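Local coordinates for adhesion and penetration protein autotransporter (Haemophilus influenzae, PDB 3SYJ) that promotes bacterial adherence to and invasion of host cells as a self-associating surface adhesin, and is probably a serine protease, at residues Val414-Glu419 / Leu433-Asp438; Gly441-Phe446 / Leu460-Gln465. All coordinates share one frame; numbering follows the deposited sequence.

Contact 1: Val414-Glu419 / Leu433-Asp438; sequences VQAKGE and LEQQAD
E434 N reaches V414 O at 2.8 Å, and from this point two further backbone bonds carry the pairing on beyond the ends of strands 411-414 and 430-433. V414 and L433 form a parallel bridge here, with side chains on one face of the sheet. Q436 is held at both its amide and its carbonyl: its N donates to A416 O at 2.8 Å, and its O accepts from G418 N at the same distance, 2.8 Å. The G418 bond is the straightest of the three, with 167° at the hydrogen, against 141° for the bond to V414 O. A C-H contact adds to it, K417 CA lying 3.3 Å from Q436 O.

Side chains border this ladder. Q415 and E434 run alongside each other, extended and pointing the same way, their flat ends turned 63° apart. K417 lays CG against Q436 CB at 3.9 Å; a bend further along its side chain then carries CE past A437 O to within 4.0 Å of D438 CA. Q435 instead folds back, bent at chi2, and sets CD beside the A416 carbonyl. Its NE2 and A416 N, two donors, come so close that the placing of this buried amide is doubtful. At the last rung of the ladder, G418 CA packs on D438 CB at 3.7 Å; at these backbone angles a CB on G418 would press on the carbonyl O of K417.

Further out, N442 ND2 hydrogen-bonds D438 OD2, and a water accepting from E419 N donates to that same oxygen, tying the two segments together at the far end. L433 rests on V458 and L460. Such parallel stacking of successive coils, continued into the loops, is typical of the right-handed beta-helix of autotransporter passenger domains.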
ATOM      1  N   VAL A 414       3.641  11.730 -54.640  1.00 16.46           N
ATOM      2  CA  VAL A 414       4.119  12.944 -55.305  1.00 17.34           C
ATOM      3  C   VAL A 414       5.631  13.097 -55.173  1.00 20.34           C
ATOM      4  O   VAL A 414       6.172  13.147 -54.063  1.00 16.95           O
ATOM      5  CB  VAL A 414       3.435  14.200 -54.737  1.00 17.38           C
ATOM      6  CG1 VAL A 414       3.991  15.472 -55.386  1.00 15.71           C
ATOM      7  CG2 VAL A 414       1.944  14.102 -54.939  1.00 17.00           C
ATOM      8  N   GLN A 415       6.308  13.183 -56.313  1.00 19.57           N
ATOM      9  CA  GLN A 415       7.762  13.178 -56.326  1.00 22.88           C
ATOM     10  C   GLN A 415       8.320  14.007 -57.482  1.00 22.59           C
ATOM     11  O   GLN A 415       9.332  13.643 -58.082  1.00 21.36           O
ATOM     12  CB  GLN A 415       8.263  11.733 -56.428  1.00 20.24           C
ATOM     13  CG  GLN A 415       9.508  11.431 -55.622  1.00 27.53           C
ATOM     14  CD  GLN A 415       9.871   9.956 -55.669  1.00 30.37           C
ATOM     15  OE1 GLN A 415      10.187   9.346 -54.644  1.00 31.17           O
ATOM     16  NE2 GLN A 415       9.818   9.372 -56.863  1.00 25.88           N
ATOM     17  N   ALA A 416       7.662  15.116 -57.801  1.00 18.74           N
ATOM     18  CA  ALA A 416       8.148  15.993 -58.860  1.00 19.13           C
ATOM     19  C   ALA A 416       9.282  16.893 -58.354  1.00 21.83           C
ATOM     20  O   ALA A 416       9.630  16.862 -57.171  1.00 17.89           O
ATOM     21  CB  ALA A 416       7.004  16.828 -59.414  1.00 22.80           C
ATOM     22  N   LYS A 417       9.852  17.699 -59.246  1.00 17.73           N
ATOM     23  CA  LYS A 417      11.006  18.520 -58.891  1.00 23.24           C
ATOM     24  C   LYS A 417      10.695  19.996 -58.812  1.00 22.79           C
ATOM     25  O   LYS A 417      10.008  20.548 -59.673  1.00 20.71           O
ATOM     26  CB  LYS A 417      12.165  18.309 -59.877  1.00 26.18           C
ATOM     27  CG  LYS A 417      13.025  17.081 -59.572  1.00 33.18           C
ATOM     28  CD  LYS A 417      14.222  16.961 -60.518  1.00 36.55           C
ATOM     29  CE  LYS A 417      15.208  18.109 -60.337  1.00 42.81           C
ATOM     30  NZ  LYS A 417      16.472  17.894 -61.111  1.00 50.95           N
ATOM     31  N   GLY A 418      11.233  20.632 -57.780  1.00 19.19           N
ATOM     32  CA  GLY A 418      11.151  22.069 -57.641  1.00 21.49           C
ATOM     33  C   GLY A 418       9.919  22.554 -56.907  1.00 23.00           C
ATOM     34  O   GLY A 418       9.323  21.836 -56.102  1.00 21.63           O
ATOM     35  N   GLU A 419       9.544  23.793 -57.192  1.00 19.66           N
ATOM     36  CA  GLU A 419       8.387  24.412 -56.561  1.00 21.81           C
ATOM     37  C   GLU A 419       7.159  24.200 -57.418  1.00 18.23           C
ATOM     38  O   GLU A 419       6.995  24.851 -58.446  1.00 21.56           O
ATOM     39  CB  GLU A 419       8.625  25.909 -56.388  1.00 24.27           C
ATOM     40  CG  GLU A 419       7.365  26.699 -56.083  1.00 30.10           C
ATOM     41  CD  GLU A 419       7.579  28.198 -56.186  1.00 40.83           C
ATOM     42  OE1 GLU A 419       8.707  28.617 -56.535  1.00 46.67           O
ATOM     43  OE2 GLU A 419       6.620  28.958 -55.923  1.00 42.96           O
ATOM     44  N   LEU A 433       3.777  12.915 -49.799  1.00 13.73           N
ATOM     45  CA  LEU A 433       4.527  14.081 -50.248  1.00 16.81           C
ATOM     46  C   LEU A 433       6.019  13.825 -50.184  1.00 16.35           C
ATOM     47  O   LEU A 433       6.582  13.669 -49.101  1.00 13.66           O
ATOM     48  CB  LEU A 433       4.201  15.299 -49.389  1.00 15.53           C
ATOM     49  CG  LEU A 433       2.723  15.673 -49.290  1.00 16.22           C
ATOM     50  CD1 LEU A 433       2.561  16.878 -48.376  1.00 12.29           C
ATOM     51  CD2 LEU A 433       2.168  15.950 -50.686  1.00 10.98           C
ATOM     52  N   GLU A 434       6.654  13.787 -51.351  1.00 18.26           N
ATOM     53  CA  GLU A 434       8.107  13.704 -51.421  1.00 21.84           C
ATOM     54  C   GLU A 434       8.682  14.482 -52.608  1.00 20.08           C
ATOM     55  O   GLU A 434       9.476  13.939 -53.374  1.00 22.13           O
ATOM     56  CB  GLU A 434       8.571  12.235 -51.470  1.00 20.46           C
ATOM     57  CG  GLU A 434       9.947  12.018 -50.832  1.00 23.70           C
ATOM     58  CD  GLU A 434      10.477  10.602 -50.970  1.00 28.21           C
ATOM     59  OE1 GLU A 434       9.714   9.699 -51.369  1.00 32.40           O
ATOM     60  OE2 GLU A 434      11.673  10.394 -50.674  1.00 34.60           O
ATOM     61  N   GLN A 435       8.284  15.745 -52.768  1.00 18.40           N
ATOM     62  CA  GLN A 435       8.873  16.584 -53.809  1.00 20.98           C
ATOM     63  C   GLN A 435      10.372  16.603 -53.629  1.00 22.26           C
ATOM     64  O   GLN A 435      10.857  16.657 -52.497  1.00 23.45           O
ATOM     65  CB  GLN A 435       8.390  18.032 -53.719  1.00 19.69           C
ATOM     66  CG  GLN A 435       7.087  18.313 -54.394  1.00 26.15           C
ATOM     67  CD  GLN A 435       7.186  18.411 -55.895  1.00 16.89           C
ATOM     68  OE1 GLN A 435       7.727  19.369 -56.452  1.00 17.85           O
ATOM     69  NE2 GLN A 435       6.628  17.433 -56.560  1.00 17.13           N
ATOM     70  N   GLN A 436      11.090  16.584 -54.748  1.00 19.44           N
ATOM     71  CA  GLN A 436      12.540  16.739 -54.757  1.00 21.93           C
ATOM     72  C   GLN A 436      12.917  18.186 -55.039  1.00 19.64           C
ATOM     73  O   GLN A 436      12.280  18.851 -55.855  1.00 19.76           O
ATOM     74  CB  GLN A 436      13.159  15.881 -55.855  1.00 22.70           C
ATOM     75  CG  GLN A 436      12.510  14.532 -56.074  1.00 31.01           C
ATOM     76  CD  GLN A 436      12.917  13.511 -55.037  1.00 37.72           C
ATOM     77  OE1 GLN A 436      12.505  13.585 -53.878  1.00 35.51           O
ATOM     78  NE2 GLN A 436      13.719  12.536 -55.454  1.00 40.51           N
ATOM     79  N   ALA A 437      13.971  18.665 -54.386  1.00 22.21           N
ATOM     80  CA  ALA A 437      14.517  19.987 -54.677  1.00 22.73           C
ATOM     81  C   ALA A 437      14.960  20.059 -56.134  1.00 22.87           C
ATOM     82  O   ALA A 437      15.384  19.062 -56.703  1.00 24.05           O
ATOM     83  CB  ALA A 437      15.689  20.288 -53.758  1.00 21.53           C
ATOM     84  N   ASP A 438      14.843  21.231 -56.747  1.00 19.98           N
ATOM     85  CA  ASP A 438      15.383  21.408 -58.085  1.00 22.61           C
ATOM     86  C   ASP A 438      16.857  21.795 -57.961  1.00 26.22           C
ATOM     87  O   ASP A 438      17.398  21.816 -56.857  1.00 23.51           O
ATOM     88  CB  ASP A 438      14.565  22.412 -58.912  1.00 23.68           C
ATOM     89  CG  ASP A 438      14.593  23.832 -58.346  1.00 26.86           C
ATOM     90  OD1 ASP A 438      15.272  24.096 -57.327  1.00 22.36           O
ATOM     91  OD2 ASP A 438      13.923  24.697 -58.946  1.00 28.87           O
TER
HETATM   92  O   HOH W   1      11.090  25.349 -58.862  1.00 27.66           O

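Contact 2: Gly441-Phe446 / Leu460-Gln465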
ATOM      1  N   GLY A 441      17.576  24.496 -55.589  1.00 28.41           N
ATOM      2  CA  GLY A 441      17.242  24.272 -54.190  1.00 29.06           C
ATOM      3  C   GLY A 441      15.791  24.500 -53.779  1.00 23.89           C
ATOM      4  O   GLY A 441      15.435  24.298 -52.619  1.00 22.03           O
ATOM      5  N   ASN A 442      14.958  24.925 -54.725  1.00 21.47           N
ATOM      6  CA  ASN A 442      13.516  25.059 -54.502  1.00 23.61           C
ATOM      7  C   ASN A 442      12.826  23.716 -54.334  1.00 20.41           C
ATOM      8  O   ASN A 442      13.069  22.793 -55.109  1.00 27.07           O
ATOM      9  CB  ASN A 442      12.868  25.778 -55.685  1.00 22.75           C
ATOM     10  CG  ASN A 442      13.564  27.070 -56.021  1.00 28.69           C
ATOM     11  OD1 ASN A 442      13.826  27.886 -55.138  1.00 26.90           O
ATOM     12  ND2 ASN A 442      13.875  27.266 -57.306  1.00 27.72           N
ATOM     13  N   LYS A 443      11.944  23.618 -53.345  1.00 20.12           N
ATOM     14  CA  LYS A 443      11.200  22.389 -53.075  1.00 19.11           C
ATOM     15  C   LYS A 443       9.844  22.708 -52.443  1.00 22.79           C
ATOM     16  O   LYS A 443       9.779  23.278 -51.351  1.00 18.94           O
ATOM     17  CB  LYS A 443      12.000  21.485 -52.138  1.00 20.86           C
ATOM     18  CG  LYS A 443      11.376  20.112 -51.899  1.00 25.95           C
ATOM     19  CD  LYS A 443      12.295  19.229 -51.058  1.00 22.99           C
ATOM     20  CE  LYS A 443      12.480  19.807 -49.665  1.00 23.21           C
ATOM     21  NZ  LYS A 443      13.181  18.863 -48.760  1.00 21.01           N
ATOM     22  N   GLN A 444       8.765  22.346 -53.134  1.00 20.86           N
ATOM     23  CA  GLN A 444       7.405  22.550 -52.623  1.00 16.68           C
ATOM     24  C   GLN A 444       6.441  21.598 -53.313  1.00 16.72           C
ATOM     25  O   GLN A 444       6.345  21.586 -54.544  1.00 18.75           O
ATOM     26  CB  GLN A 444       6.952  23.996 -52.826  1.00 18.31           C
ATOM     27  CG  GLN A 444       5.480  24.245 -52.502  1.00 20.14           C
ATOM     28  CD  GLN A 444       5.077  25.696 -52.702  1.00 21.50           C
ATOM     29  OE1 GLN A 444       4.521  26.066 -53.740  1.00 22.86           O
ATOM     30  NE2 GLN A 444       5.374  26.530 -51.720  1.00 16.87           N
ATOM     31  N   ALA A 445       5.739  20.790 -52.524  1.00 16.87           N
ATOM     32  CA  ALA A 445       4.821  19.799 -53.082  1.00 16.26           C
ATOM     33  C   ALA A 445       3.585  20.438 -53.701  1.00 14.81           C
ATOM     34  O   ALA A 445       3.183  20.082 -54.803  1.00 15.83           O
ATOM     35  CB  ALA A 445       4.430  18.791 -52.025  1.00 18.07           C
ATOM     36  N   PHE A 446       2.988  21.383 -52.978  1.00 18.08           N
ATOM     37  CA  PHE A 446       1.814  22.117 -53.449  1.00 16.31           C
ATOM     38  C   PHE A 446       1.769  23.495 -52.793  1.00 16.80           C
ATOM     39  O   PHE A 446       2.283  23.682 -51.693  1.00 16.54           O
ATOM     40  CB  PHE A 446       0.523  21.345 -53.147  1.00 13.25           C
ATOM     41  CG  PHE A 446       0.459  19.984 -53.792  1.00 12.70           C
ATOM     42  CD1 PHE A 446       0.060  19.843 -55.116  1.00 15.51           C
ATOM     43  CD2 PHE A 446       0.796  18.848 -53.074  1.00 10.42           C
ATOM     44  CE1 PHE A 446      -0.002  18.590 -55.712  1.00 16.62           C
ATOM     45  CE2 PHE A 446       0.749  17.598 -53.661  1.00 12.66           C
ATOM     46  CZ  PHE A 446       0.346  17.466 -54.982  1.00 14.50           C
ATOM     47  N   LEU A 460       3.671  12.345 -44.898  1.00 15.59           N
ATOM     48  CA  LEU A 460       4.897  13.103 -45.129  1.00 17.46           C
ATOM     49  C   LEU A 460       6.101  12.172 -45.250  1.00 17.09           C
ATOM     50  O   LEU A 460       6.416  11.425 -44.321  1.00 16.90           O
ATOM     51  CB  LEU A 460       5.133  14.104 -43.991  1.00 11.65           C
ATOM     52  CG  LEU A 460       3.976  15.034 -43.617  1.00 17.77           C
ATOM     53  CD1 LEU A 460       4.419  16.075 -42.583  1.00 16.25           C
ATOM     54  CD2 LEU A 460       3.421  15.709 -44.858  1.00 11.24           C
ATOM     55  N   ASN A 461       6.776  12.226 -46.392  1.00 17.32           N
ATOM     56  CA  ASN A 461       8.009  11.471 -46.568  1.00 17.72           C
ATOM     57  C   ASN A 461       9.237  12.366 -46.643  1.00 18.39           C
ATOM     58  O   ASN A 461      10.292  11.931 -47.082  1.00 19.28           O
ATOM     59  CB  ASN A 461       7.930  10.569 -47.800  1.00 17.18           C
ATOM     60  CG  ASN A 461       7.301   9.222 -47.495  1.00 19.60           C
ATOM     61  OD1 ASN A 461       7.542   8.245 -48.198  1.00 21.17           O
ATOM     62  ND2 ASN A 461       6.499   9.163 -46.437  1.00 16.11           N
ATOM     63  N   ASP A 462       9.095  13.612 -46.199  1.00 20.67           N
ATOM     64  CA  ASP A 462      10.202  14.565 -46.215  1.00 19.31           C
ATOM     65  C   ASP A 462       9.823  15.830 -45.457  1.00 22.92           C
ATOM     66  O   ASP A 462       8.650  16.039 -45.127  1.00 22.97           O
ATOM     67  CB  ASP A 462      10.596  14.904 -47.658  1.00 20.89           C
ATOM     68  CG  ASP A 462      11.939  15.635 -47.757  1.00 27.21           C
ATOM     69  OD1 ASP A 462      12.684  15.704 -46.754  1.00 25.73           O
ATOM     70  OD2 ASP A 462      12.252  16.144 -48.854  1.00 25.70           O
ATOM     71  N   ASP A 463      10.815  16.668 -45.171  1.00 17.33           N
ATOM     72  CA  ASP A 463      10.563  17.946 -44.520  1.00 19.75           C
ATOM     73  C   ASP A 463      10.353  19.047 -45.552  1.00 24.69           C
ATOM     74  O   ASP A 463      10.640  18.872 -46.738  1.00 19.93           O
ATOM     75  CB  ASP A 463      11.706  18.327 -43.583  1.00 23.33           C
ATOM     76  CG  ASP A 463      11.951  17.288 -42.511  1.00 28.30           C
ATOM     77  OD1 ASP A 463      10.974  16.825 -41.885  1.00 29.38           O
ATOM     78  OD2 ASP A 463      13.125  16.931 -42.285  1.00 33.96           O
ATOM     79  N   LYS A 464       9.830  20.175 -45.082  1.00 23.79           N
ATOM     80  CA  LYS A 464       9.659  21.360 -45.901  1.00 25.03           C
ATOM     81  C   LYS A 464       8.976  21.069 -47.227  1.00 22.29           C
ATOM     82  O   LYS A 464       9.493  21.421 -48.280  1.00 25.50           O
ATOM     83  CB  LYS A 464      11.018  22.005 -46.155  1.00 23.12           C
ATOM     84  CG  LYS A 464      11.769  22.317 -44.892  1.00 25.99           C
ATOM     85  CD  LYS A 464      12.775  23.419 -45.139  1.00 35.40           C
ATOM     86  CE  LYS A 464      13.044  24.207 -43.867  1.00 46.07           C
ATOM     87  NZ  LYS A 464      13.280  25.656 -44.163  1.00 54.56           N
ATOM     88  N   GLN A 465       7.806  20.441 -47.171  1.00 26.33           N
ATOM     89  CA  GLN A 465       7.082  20.053 -48.381  1.00 22.03           C
ATOM     90  C   GLN A 465       6.002  21.056 -48.735  1.00 21.15           C
ATOM     91  O   GLN A 465       5.535  21.115 -49.878  1.00 19.56           O
ATOM     92  CB  GLN A 465       6.458  18.667 -48.207  1.00 15.96           C
ATOM     93  CG  GLN A 465       7.464  17.539 -48.230  1.00 16.56           C
ATOM     94  CD  GLN A 465       8.016  17.295 -49.618  1.00 22.39           C
ATOM     95  OE1 GLN A 465       9.239  17.233 -49.824  1.00 25.48           O
ATOM     96  NE2 GLN A 465       7.121  17.162 -50.587  1.00 16.27           N
TER
HETATM   97  O   HOH W   2      11.250  23.682 -48.859  1.00 30.71           O
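K443 and D462 make the charged part of this contact, a salt bridge with K443 NZ 2.9 Å from D462 OD2. The ammonium group meets that oxygen from above the carboxylate plane, 42° out of it. K443 leaves the backbone with CG anti to N (chi1 -174°) and turns at chi3, which swings the amine across to segment 460-465. There K443 NZ also has a weak hydrogen bond to D463 O at 3.2 Å, so one amine joins a side chain and a main-chain carbonyl of consecutive residues. The other carboxylate oxygen, D462 OD1, takes a weak bond from D463 N, which helps to fix the turn of the acid.

Among main-chain bonds, A445 N donates to Q465 O at 2.7 Å, with 163° at the hydrogen. One water supplements it, donating to K443 O and K464 O and so linking the two backbones where these carbonyl oxygens, 3.6 Å apart, could not bond to each other directly.

Van der Waals packing completes the contact. The methylenes of K443 pass the end of the Q465 side chain, which bends at chi2 back toward segment 441-446. K443 CE lies 3.7 Å from K464 O. A445 points its methyl at Q465, with A445 CB 3.4 Å from Q465 O.

On the side of the preceding coil, Q444 has a backbone bond to N420, while N420 ND2 hydrogen-bonds A445 O, and the F446 side chain packs on N420. Toward strand 430-433, F446, L460 and Q465 all pack on L433. On the following coil, L460 bonds to D481 and N483. The pair thus joins the loop ahead of strand 449-452 to the one that leaves strand 455-460 for strand 471-473.

The two contacts come one after the other along the chain, their centres 6 Å apart, and they share the loop that leaves strand 430-433: residues 433-438 serve contact 1 and residues 441-446 serve contact 2. Probable backbone hydrogen bonds cross between them, G418 O to Q444 N at 3.1 Å and L433 O to N461 N at 3.1 Å. Q435 also packs against both A445 and Q465, although its very short approaches there are doubtful in detail. Together they stitch three successive coils of the beta-helix through their loops. Both lie away from S218, the active-site serine inferred by similarity, in the peptidase domain.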